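Local coordinates for ribonucleoside-diphosphate reductase (Pseudomonas aeruginosa, PDB 5IM3), which probably supplies precursors for DNA synthesis by reducing ribonucleoside diphosphates to deoxyribonucleotides, with dATP bound as an allosteric nucleotide, at residues 409-414 with 456-461; 500-505 with 539-544. One frame throughout, in Å; residues are numbered along the deposited sequence.

Contact 1 of 2, residues 409-414 with 456-461; sequences VRALGS and TWHLDI. With DTP (2'-deoxyadenosine 5'-triphosphate), chain G.
His458 and Asp460 each take hold of one main-chain atom of 409-414, Val409 O and Leu412 N, tying together two loops that follow neighbouring parallel strands of the ten-stranded alpha-beta barrel, 401-405 and 450-455. Each loop holds a beta turn: type II from Ala411 to Ser414, type I from His458 to Ile461. Two hydrogen bonds cross the contact. With CG turned away from the backbone N (chi1 -163°), the His458 ring reaches across to the other loop; NE2 donates to Val409 O at 2.8 Å, the oxygen lying close to the ring plane. The other ring nitrogen, ND1, accepts from Asp460 N at 3.1 Å, so both nitrogens are engaged and the ring's rotation is fixed. Leu412 N donates to Asp460 OD1 on its syn side at 3.0 Å and 172°, slightly out of the carboxylate plane. Asp460 OD2 is taken by Val426 N, leaving the carboxylate held through both oxygens. Apolar packing centres on Ala411, whose CB touches Leu459 CB, a tight 3.4 Å away, and His458 CE1, at 3.5 Å and obliquely to the ring. Within the turn, Ala411 O is gripped by Ser414 N and, at 2.7 Å, by Ser414 OG, both from the same face of its plane. The remaining interactions serve the dATP, in what corresponds to the specificity site of class I reductases, completed by Lys397 and Val440 of the second subunit. Asp380 forms a salt bridge with Arg410 NE and also bonds the nucleotide. Bent at chi3 (63°), the Arg410 chain turns its guanidinium to the gamma-phosphate: NH2 donates to DTP O3G at 2.9 Å, NH1 reaches O1G weakly, and DTP C5' sits 3.6 Å above the centre of one guanidinium face.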
ATOM      1  N   VAL A 409      11.406 -40.011   5.029  1.00 38.02           N
ATOM      2  CA  VAL A 409      12.547 -39.726   4.163  1.00 41.04           C
ATOM      3  C   VAL A 409      13.378 -38.602   4.773  1.00 39.93           C
ATOM      4  O   VAL A 409      12.849 -37.540   5.119  1.00 40.06           O
ATOM      5  CB  VAL A 409      12.066 -39.372   2.746  1.00 39.94           C
ATOM      6  CG1 VAL A 409      13.231 -38.975   1.851  1.00 38.80           C
ATOM      7  CG2 VAL A 409      11.312 -40.550   2.142  1.00 39.20           C
ATOM      8  N   ARG A 410      14.689 -38.826   4.881  1.00 43.03           N
ATOM      9  CA  ARG A 410      15.564 -37.929   5.629  1.00 42.72           C
ATOM     10  C   ARG A 410      15.676 -36.564   4.956  1.00 42.62           C
ATOM     11  O   ARG A 410      15.568 -36.429   3.735  1.00 41.74           O
ATOM     12  CB  ARG A 410      16.948 -38.555   5.795  1.00 45.04           C
ATOM     13  CG  ARG A 410      17.691 -38.826   4.499  1.00 45.16           C
ATOM     14  CD  ARG A 410      18.954 -39.636   4.761  1.00 47.23           C
ATOM     15  NE  ARG A 410      18.643 -40.955   5.304  1.00 47.72           N
ATOM     16  CZ  ARG A 410      19.530 -41.929   5.480  1.00 53.04           C
ATOM     17  NH1 ARG A 410      20.805 -41.743   5.161  1.00 57.67           N
ATOM     18  NH2 ARG A 410      19.139 -43.094   5.973  1.00 55.18           N
ATOM     19  N   ALA A 411      15.919 -35.545   5.779  1.00 44.93           N
ATOM     20  CA  ALA A 411      15.769 -34.159   5.374  1.00 42.25           C
ATOM     21  C   ALA A 411      17.098 -33.566   4.906  1.00 43.28           C
ATOM     22  O   ALA A 411      18.150 -34.207   4.951  1.00 44.80           O
ATOM     23  CB  ALA A 411      15.197 -33.338   6.529  1.00 42.07           C
ATOM     24  N   LEU A 412      17.038 -32.315   4.452  1.00 45.62           N
ATOM     25  CA  LEU A 412      18.235 -31.586   4.055  1.00 46.57           C
ATOM     26  C   LEU A 412      19.283 -31.655   5.156  1.00 46.63           C
ATOM     27  O   LEU A 412      18.978 -31.465   6.335  1.00 44.35           O
ATOM     28  CB  LEU A 412      17.889 -30.125   3.749  1.00 45.94           C
ATOM     29  CG  LEU A 412      19.070 -29.209   3.405  1.00 53.46           C
ATOM     30  CD1 LEU A 412      19.677 -29.581   2.057  1.00 53.64           C
ATOM     31  CD2 LEU A 412      18.649 -27.746   3.422  1.00 53.05           C
ATOM     32  N   GLY A 413      20.525 -31.938   4.757  1.00 45.88           N
ATOM     33  CA  GLY A 413      21.642 -31.974   5.673  1.00 48.64           C
ATOM     34  C   GLY A 413      21.927 -33.324   6.292  1.00 49.15           C
ATOM     35  O   GLY A 413      22.939 -33.464   6.985  1.00 52.10           O
ATOM     36  N   SER A 414      21.072 -34.320   6.066  1.00 46.78           N
ATOM     37  CA  SER A 414      21.290 -35.644   6.627  1.00 48.40           C
ATOM     38  C   SER A 414      22.445 -36.346   5.918  1.00 52.63           C
ATOM     39  O   SER A 414      22.679 -36.151   4.722  1.00 53.48           O
ATOM     40  CB  SER A 414      20.028 -36.496   6.501  1.00 49.54           C
ATOM     41  OG  SER A 414      18.883 -35.794   6.944  1.00 50.41           O
ATOM     42  N   THR A 456       5.195 -32.371  11.307  1.00 41.41           N
ATOM     43  CA  THR A 456       5.509 -30.963  11.549  1.00 42.14           C
ATOM     44  C   THR A 456       6.903 -30.729  12.132  1.00 43.33           C
ATOM     45  O   THR A 456       7.392 -29.594  12.080  1.00 44.22           O
ATOM     46  CB  THR A 456       4.457 -30.349  12.479  1.00 41.73           C
ATOM     47  OG1 THR A 456       3.149 -30.748  12.049  1.00 40.49           O
ATOM     48  CG2 THR A 456       4.536 -28.832  12.445  1.00 45.73           C
ATOM     49  N   TRP A 457       7.549 -31.752  12.686  1.00 43.60           N
ATOM     50  CA  TRP A 457       8.926 -31.623  13.150  1.00 46.27           C
ATOM     51  C   TRP A 457       9.948 -31.940  12.063  1.00 47.09           C
ATOM     52  O   TRP A 457      11.152 -31.799  12.303  1.00 44.97           O
ATOM     53  CB  TRP A 457       9.175 -32.530  14.364  1.00 46.70           C
ATOM     54  CG  TRP A 457       8.759 -33.960  14.168  1.00 47.67           C
ATOM     55  CD1 TRP A 457       7.628 -34.556  14.647  1.00 46.46           C
ATOM     56  CD2 TRP A 457       9.468 -34.974  13.443  1.00 46.71           C
ATOM     57  NE1 TRP A 457       7.590 -35.873  14.270  1.00 46.51           N
ATOM     58  CE2 TRP A 457       8.705 -36.156  13.527  1.00 46.54           C
ATOM     59  CE3 TRP A 457      10.670 -34.997  12.731  1.00 47.36           C
ATOM     60  CZ2 TRP A 457       9.106 -37.348  12.928  1.00 46.97           C
ATOM     61  CZ3 TRP A 457      11.068 -36.185  12.135  1.00 47.33           C
ATOM     62  CH2 TRP A 457      10.288 -37.343  12.239  1.00 47.77           C
ATOM     63  N   HIS A 458       9.501 -32.364  10.883  1.00 46.17           N
ATOM     64  CA  HIS A 458      10.417 -32.711   9.806  1.00 46.01           C
ATOM     65  C   HIS A 458      11.229 -31.491   9.387  1.00 45.26           C
ATOM     66  O   HIS A 458      10.689 -30.395   9.213  1.00 43.98           O
ATOM     67  CB  HIS A 458       9.629 -33.260   8.618  1.00 45.57           C
ATOM     68  CG  HIS A 458      10.460 -34.004   7.620  1.00 44.98           C
ATOM     69  ND1 HIS A 458      11.257 -33.370   6.692  1.00 45.40           N
ATOM     70  CD2 HIS A 458      10.597 -35.331   7.387  1.00 45.40           C
ATOM     71  CE1 HIS A 458      11.857 -34.273   5.938  1.00 46.51           C
ATOM     72  NE2 HIS A 458      11.472 -35.471   6.338  1.00 46.47           N
ATOM     73  N   LEU A 459      12.537 -31.687   9.216  1.00 40.95           N
ATOM     74  CA  LEU A 459      13.427 -30.559   8.971  1.00 41.99           C
ATOM     75  C   LEU A 459      13.161 -29.861   7.642  1.00 39.80           C
ATOM     76  O   LEU A 459      13.563 -28.704   7.477  1.00 39.39           O
ATOM     77  CB  LEU A 459      14.885 -31.016   9.034  1.00 43.19           C
ATOM     78  CG  LEU A 459      15.668 -30.422  10.201  1.00 45.02           C
ATOM     79  CD1 LEU A 459      17.059 -31.015  10.238  1.00 48.70           C
ATOM     80  CD2 LEU A 459      15.735 -28.909  10.089  1.00 44.53           C
ATOM     81  N   ASP A 460      12.490 -30.518   6.700  1.00 39.37           N
ATOM     82  CA  ASP A 460      12.132 -29.887   5.438  1.00 40.92           C
ATOM     83  C   ASP A 460      10.770 -29.198   5.492  1.00 39.79           C
ATOM     84  O   ASP A 460      10.282 -28.741   4.453  1.00 39.11           O
ATOM     85  CB  ASP A 460      12.145 -30.920   4.305  1.00 43.75           C
ATOM     86  CG  ASP A 460      13.536 -31.469   4.024  1.00 46.17           C
ATOM     87  OD1 ASP A 460      14.532 -30.764   4.283  1.00 45.71           O
ATOM     88  OD2 ASP A 460      13.625 -32.612   3.531  1.00 45.64           O
ATOM     89  N   ILE A 461      10.164 -29.081   6.677  1.00 42.52           N
ATOM     90  CA  ILE A 461       8.777 -28.626   6.758  1.00 44.70           C
ATOM     91  C   ILE A 461       8.623 -27.223   6.183  1.00 47.20           C
ATOM     92  O   ILE A 461       7.625 -26.922   5.520  1.00 43.67           O
ATOM     93  CB  ILE A 461       8.264 -28.697   8.211  1.00 45.75           C
ATOM     94  CG1 ILE A 461       6.763 -28.389   8.263  1.00 45.83           C
ATOM     95  CG2 ILE A 461       9.020 -27.727   9.113  1.00 45.98           C
ATOM     96  CD1 ILE A 461       5.901 -29.393   7.512  1.00 45.66           C
TER
HETATM   97  PG  DTP G1005      21.798 -45.881   5.135  1.00 74.43           P
HETATM   98  O1G DTP G1005      22.570 -44.615   4.980  1.00 74.84           O
HETATM   99  O2G DTP G1005      22.201 -46.685   6.373  1.00 79.11           O
HETATM  100  O3G DTP G1005      20.291 -45.635   5.208  1.00 76.43           O
HETATM  101  PB  DTP G1005      20.982 -47.281   2.753  1.00 67.18           P
HETATM  102  O1B DTP G1005      19.636 -47.426   3.338  1.00 64.55           O
HETATM  103  O2B DTP G1005      21.437 -48.589   2.106  1.00 65.17           O
HETATM  104  O3B DTP G1005      22.010 -46.853   3.892  1.00 73.53           O
HETATM  105  PA  DTP G1005      19.752 -45.596   0.853  1.00 52.63           P
HETATM  106  O1A DTP G1005      18.640 -46.331   1.430  1.00 63.93           O
HETATM  107  O2A DTP G1005      19.858 -45.970  -0.607  1.00 56.14           O
HETATM  108  O3A DTP G1005      21.016 -46.135   1.647  1.00 64.43           O
HETATM  109  O5' DTP G1005      19.503 -44.047   1.009  1.00 51.75           O
HETATM  110  C5' DTP G1005      19.040 -43.464   2.245  1.00 49.57           C
HETATM  111  C4' DTP G1005      18.525 -42.070   1.987  1.00 45.92           C
HETATM  112  O4' DTP G1005      19.509 -41.327   1.235  1.00 43.80           O
HETATM  113  C3' DTP G1005      17.216 -41.985   1.200  1.00 44.76           C
HETATM  114  O3' DTP G1005      16.374 -40.968   1.745  1.00 44.19           O
HETATM  115  C2' DTP G1005      17.672 -41.614  -0.205  1.00 44.47           C
HETATM  116  C1' DTP G1005      18.936 -40.812   0.045  1.00 42.94           C
HETATM  117  N9  DTP G1005      19.928 -40.927  -1.015  1.00 42.39           N
HETATM  118  C8  DTP G1005      20.812 -41.959  -1.186  1.00 42.62           C
HETATM  119  N7  DTP G1005      21.562 -41.850  -2.255  1.00 43.86           N
HETATM  120  C5  DTP G1005      21.151 -40.654  -2.824  1.00 41.60           C
HETATM  121  C6  DTP G1005      21.566 -39.960  -3.975  1.00 43.60           C
HETATM  122  N6  DTP G1005      22.529 -40.389  -4.794  1.00 44.48           N
HETATM  123  N1  DTP G1005      20.958 -38.786  -4.253  1.00 43.84           N
HETATM  124  C2  DTP G1005      20.003 -38.346  -3.429  1.00 43.77           C
HETATM  125  N3  DTP G1005      19.524 -38.914  -2.320  1.00 44.46           N
HETATM  126  C4  DTP G1005      20.145 -40.075  -2.070  1.00 42.59           C

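Contact 2 of 2, residues 500-505 with 539-544; sequences SWTLFS and HKVVQA
The Trp501 indole has Val542 CG2 of the opposite strand at its edge, near the ring plane; beyond the two strands Tyr524 stacks on it, Phe491 meets it edge-to-face, and its NE1 bonds to Thr456 O. Phe504 carries the methyl CG2 of Thr502 over one face, 3.3 Å above the plane and nearer the ring's margin than its centre, while His539 CB approaches obliquely, 4.2 Å from Phe504 CD1. The imidazole of His539 has Val541 CG2 at its edge, in plane, and Thr502 CG2 comes to it obliquely, 4.0 Å from His539 CD2; its ND1 turns to Lys537 O. Thr502, Phe504, Val541 and His539 thus share one face of the sheet, which helix 517-532 packs against. The other face carries Trp501, Leu503, Lys540 and Val542. There Leu503 and Lys540 run alongside each other in the same direction, with their CB atoms 4.1 Å apart, before the lysine chain leads off to a salt bridge with Glu462. With chi1 at -59°, Val542 sets CG2 between its backbone N and carbonyl carbon, 3.4 Å from Trp501 O. Four backbone bonds lock the register: Trp501 with Val542, where Val542 N to Trp501 O is nearly straight (178°), and Leu503 with Lys540, where Leu503 N meets Lys540 O at 2.6 Å. Thr502 CA adds a CA-H...O contact to Lys540 O at 3.2 Å. The N-to-C directions of the short strands differ by 156°. This is a two-stranded antiparallel ribbon, its strands joined through helix 517-532, an accessory to the reductase barrel.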
ATOM      1  N   SER A 500       8.289 -23.649  22.402  1.00 63.58           N
ATOM      2  CA  SER A 500       9.217 -23.823  21.299  1.00 63.56           C
ATOM      3  C   SER A 500       8.929 -25.135  20.568  1.00 59.19           C
ATOM      4  O   SER A 500       8.070 -25.926  20.966  1.00 58.64           O
ATOM      5  CB  SER A 500      10.655 -23.787  21.810  1.00 65.30           C
ATOM      6  OG  SER A 500      10.885 -24.852  22.717  1.00 67.27           O
ATOM      7  N   TRP A 501       9.668 -25.372  19.487  1.00 54.49           N
ATOM      8  CA  TRP A 501       9.440 -26.532  18.634  1.00 51.39           C
ATOM      9  C   TRP A 501      10.724 -26.813  17.870  1.00 50.37           C
ATOM     10  O   TRP A 501      11.276 -25.907  17.238  1.00 50.13           O
ATOM     11  CB  TRP A 501       8.270 -26.273  17.675  1.00 49.03           C
ATOM     12  CG  TRP A 501       7.911 -27.424  16.786  1.00 48.12           C
ATOM     13  CD1 TRP A 501       8.078 -27.498  15.434  1.00 46.20           C
ATOM     14  CD2 TRP A 501       7.312 -28.665  17.183  1.00 47.35           C
ATOM     15  NE1 TRP A 501       7.623 -28.706  14.965  1.00 46.92           N
ATOM     16  CE2 TRP A 501       7.147 -29.441  16.018  1.00 46.67           C
ATOM     17  CE3 TRP A 501       6.900 -29.195  18.408  1.00 48.90           C
ATOM     18  CZ2 TRP A 501       6.589 -30.719  16.043  1.00 48.08           C
ATOM     19  CZ3 TRP A 501       6.344 -30.468  18.431  1.00 49.57           C
ATOM     20  CH2 TRP A 501       6.196 -31.213  17.256  1.00 47.90           C
ATOM     21  N   THR A 502      11.196 -28.054  17.933  1.00 48.25           N
ATOM     22  CA  THR A 502      12.473 -28.438  17.345  1.00 48.59           C
ATOM     23  C   THR A 502      12.244 -29.301  16.111  1.00 47.23           C
ATOM     24  O   THR A 502      11.454 -30.250  16.145  1.00 48.07           O
ATOM     25  CB  THR A 502      13.339 -29.193  18.357  1.00 48.97           C
ATOM     26  OG1 THR A 502      13.543 -28.375  19.517  1.00 49.78           O
ATOM     27  CG2 THR A 502      14.691 -29.547  17.751  1.00 50.24           C
ATOM     28  N   LEU A 503      12.941 -28.971  15.028  1.00 46.32           N
ATOM     29  CA  LEU A 503      12.886 -29.740  13.796  1.00 45.86           C
ATOM     30  C   LEU A 503      14.041 -30.734  13.755  1.00 48.21           C
ATOM     31  O   LEU A 503      15.175 -30.402  14.114  1.00 49.51           O
ATOM     32  CB  LEU A 503      12.942 -28.818  12.574  1.00 46.75           C
ATOM     33  CG  LEU A 503      11.989 -27.618  12.595  1.00 47.72           C
ATOM     34  CD1 LEU A 503      12.068 -26.841  11.288  1.00 46.69           C
ATOM     35  CD2 LEU A 503      10.563 -28.063  12.865  1.00 46.40           C
ATOM     36  N   PHE A 504      13.740 -31.958  13.323  1.00 43.92           N
ATOM     37  CA  PHE A 504      14.716 -33.033  13.238  1.00 43.56           C
ATOM     38  C   PHE A 504      14.655 -33.669  11.858  1.00 42.54           C
ATOM     39  O   PHE A 504      13.637 -33.601  11.162  1.00 43.11           O
ATOM     40  CB  PHE A 504      14.462 -34.138  14.278  1.00 44.18           C
ATOM     41  CG  PHE A 504      14.495 -33.671  15.702  1.00 45.23           C
ATOM     42  CD1 PHE A 504      15.700 -33.472  16.354  1.00 47.01           C
ATOM     43  CD2 PHE A 504      13.319 -33.468  16.403  1.00 46.97           C
ATOM     44  CE1 PHE A 504      15.729 -33.060  17.671  1.00 47.76           C
ATOM     45  CE2 PHE A 504      13.341 -33.051  17.719  1.00 46.72           C
ATOM     46  CZ  PHE A 504      14.547 -32.852  18.355  1.00 48.95           C
ATOM     47  N   SER A 505      15.734 -34.291  11.478  1.00 41.24           N
ATOM     48  CA  SER A 505      15.629 -35.189  10.335  1.00 43.66           C
ATOM     49  C   SER A 505      15.203 -36.577  10.806  1.00 41.13           C
ATOM     50  O   SER A 505      15.712 -37.068  11.817  1.00 42.01           O
ATOM     51  CB  SER A 505      16.953 -35.296   9.592  1.00 44.78           C
ATOM     52  OG  SER A 505      16.854 -36.246   8.544  1.00 43.90           O
ATOM     53  N   HIS A 539      19.520 -30.047  13.846  1.00 52.76           N
ATOM     54  CA  HIS A 539      18.210 -29.662  14.352  1.00 54.14           C
ATOM     55  C   HIS A 539      18.027 -28.161  14.173  1.00 54.47           C
ATOM     56  O   HIS A 539      18.980 -27.419  13.919  1.00 53.99           O
ATOM     57  CB  HIS A 539      18.038 -30.056  15.822  1.00 55.17           C
ATOM     58  CG  HIS A 539      18.839 -29.219  16.769  1.00 56.47           C
ATOM     59  ND1 HIS A 539      20.195 -29.385  16.945  1.00 56.83           N
ATOM     60  CD2 HIS A 539      18.473 -28.210  17.595  1.00 57.75           C
ATOM     61  CE1 HIS A 539      20.631 -28.514  17.838  1.00 57.25           C
ATOM     62  NE2 HIS A 539      19.606 -27.790  18.247  1.00 57.57           N
ATOM     63  N   LYS A 540      16.776 -27.728  14.309  1.00 59.70           N
ATOM     64  CA  LYS A 540      16.406 -26.322  14.223  1.00 60.05           C
ATOM     65  C   LYS A 540      15.337 -26.036  15.263  1.00 58.94           C
ATOM     66  O   LYS A 540      14.325 -26.742  15.322  1.00 58.02           O
ATOM     67  CB  LYS A 540      15.869 -25.961  12.836  1.00 61.51           C
ATOM     68  CG  LYS A 540      16.869 -25.282  11.921  1.00 63.09           C
ATOM     69  CD  LYS A 540      16.173 -24.583  10.754  1.00 61.68           C
ATOM     70  CE  LYS A 540      15.332 -23.402  11.226  1.00 63.23           C
ATOM     71  NZ  LYS A 540      14.815 -22.586  10.096  1.00 64.48           N
ATOM     72  N   VAL A 541      15.554 -25.003  16.071  1.00 53.53           N
ATOM     73  CA  VAL A 541      14.584 -24.578  17.070  1.00 51.83           C
ATOM     74  C   VAL A 541      13.860 -23.348  16.544  1.00 51.77           C
ATOM     75  O   VAL A 541      14.493 -22.353  16.166  1.00 52.43           O
ATOM     76  CB  VAL A 541      15.254 -24.284  18.421  1.00 52.27           C
ATOM     77  CG1 VAL A 541      14.204 -23.894  19.451  1.00 51.74           C
ATOM     78  CG2 VAL A 541      16.052 -25.493  18.893  1.00 51.28           C
ATOM     79  N   VAL A 542      12.531 -23.420  16.520  1.00 52.20           N
ATOM     80  CA  VAL A 542      11.679 -22.313  16.117  1.00 51.41           C
ATOM     81  C   VAL A 542      10.629 -22.107  17.201  1.00 52.87           C
ATOM     82  O   VAL A 542      10.463 -22.927  18.106  1.00 51.41           O
ATOM     83  CB  VAL A 542      11.008 -22.564  14.750  1.00 50.97           C
ATOM     84  CG1 VAL A 542      12.061 -22.780  13.676  1.00 50.88           C
ATOM     85  CG2 VAL A 542      10.073 -23.771  14.822  1.00 51.17           C
ATOM     86  N   GLN A 543       9.919 -20.987  17.105  1.00 58.96           N
ATOM     87  CA  GLN A 543       8.752 -20.767  17.943  1.00 60.13           C
ATOM     88  C   GLN A 543       7.543 -21.434  17.303  1.00 58.04           C
ATOM     89  O   GLN A 543       7.278 -21.245  16.113  1.00 57.84           O
ATOM     90  CB  GLN A 543       8.501 -19.273  18.141  1.00 63.55           C
ATOM     91  CG  GLN A 543       9.574 -18.573  18.955  1.00 66.00           C
ATOM     92  CD  GLN A 543       9.808 -19.243  20.295  1.00 67.41           C
ATOM     93  OE1 GLN A 543       8.953 -19.206  21.181  1.00 69.19           O
ATOM     94  NE2 GLN A 543      10.966 -19.875  20.443  1.00 66.38           N
ATOM     95  N   ALA A 544       6.818 -22.228  18.093  1.00 50.31           N
ATOM     96  CA  ALA A 544       5.659 -22.936  17.561  1.00 51.49           C
ATOM     97  C   ALA A 544       4.659 -21.970  16.936  1.00 52.96           C
ATOM     98  O   ALA A 544       4.109 -22.244  15.863  1.00 49.62           O
ATOM     99  CB  ALA A 544       4.996 -23.758  18.665  1.00 52.30           C
TER

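Contact 1 is buried and joins loops at the ends of adjacent barrel strands; contact 2 is only partly buried, with Lys540, Val541 and Gln543 exposed. No segment is common to both, yet the two meet directly: Ser414 OG lies 2.6 Å from Ser505 OG, a probable hydrogen bond, and Trp457 O lies 2.8 Å from Phe504 N, probably another. Leu459 also packs on Leu503, so strand 500-504 of the ribbon, with Ser505 after it, lies against both loops, one of which carries Arg410 to the nucleotide. Their chemistry differs accordingly: irregular loops in contact 1 are joined through side chains gripping main-chain atoms, whereas paired strands in contact 2 rely on backbone-to-backbone bonds flanked by apolar and aromatic packing.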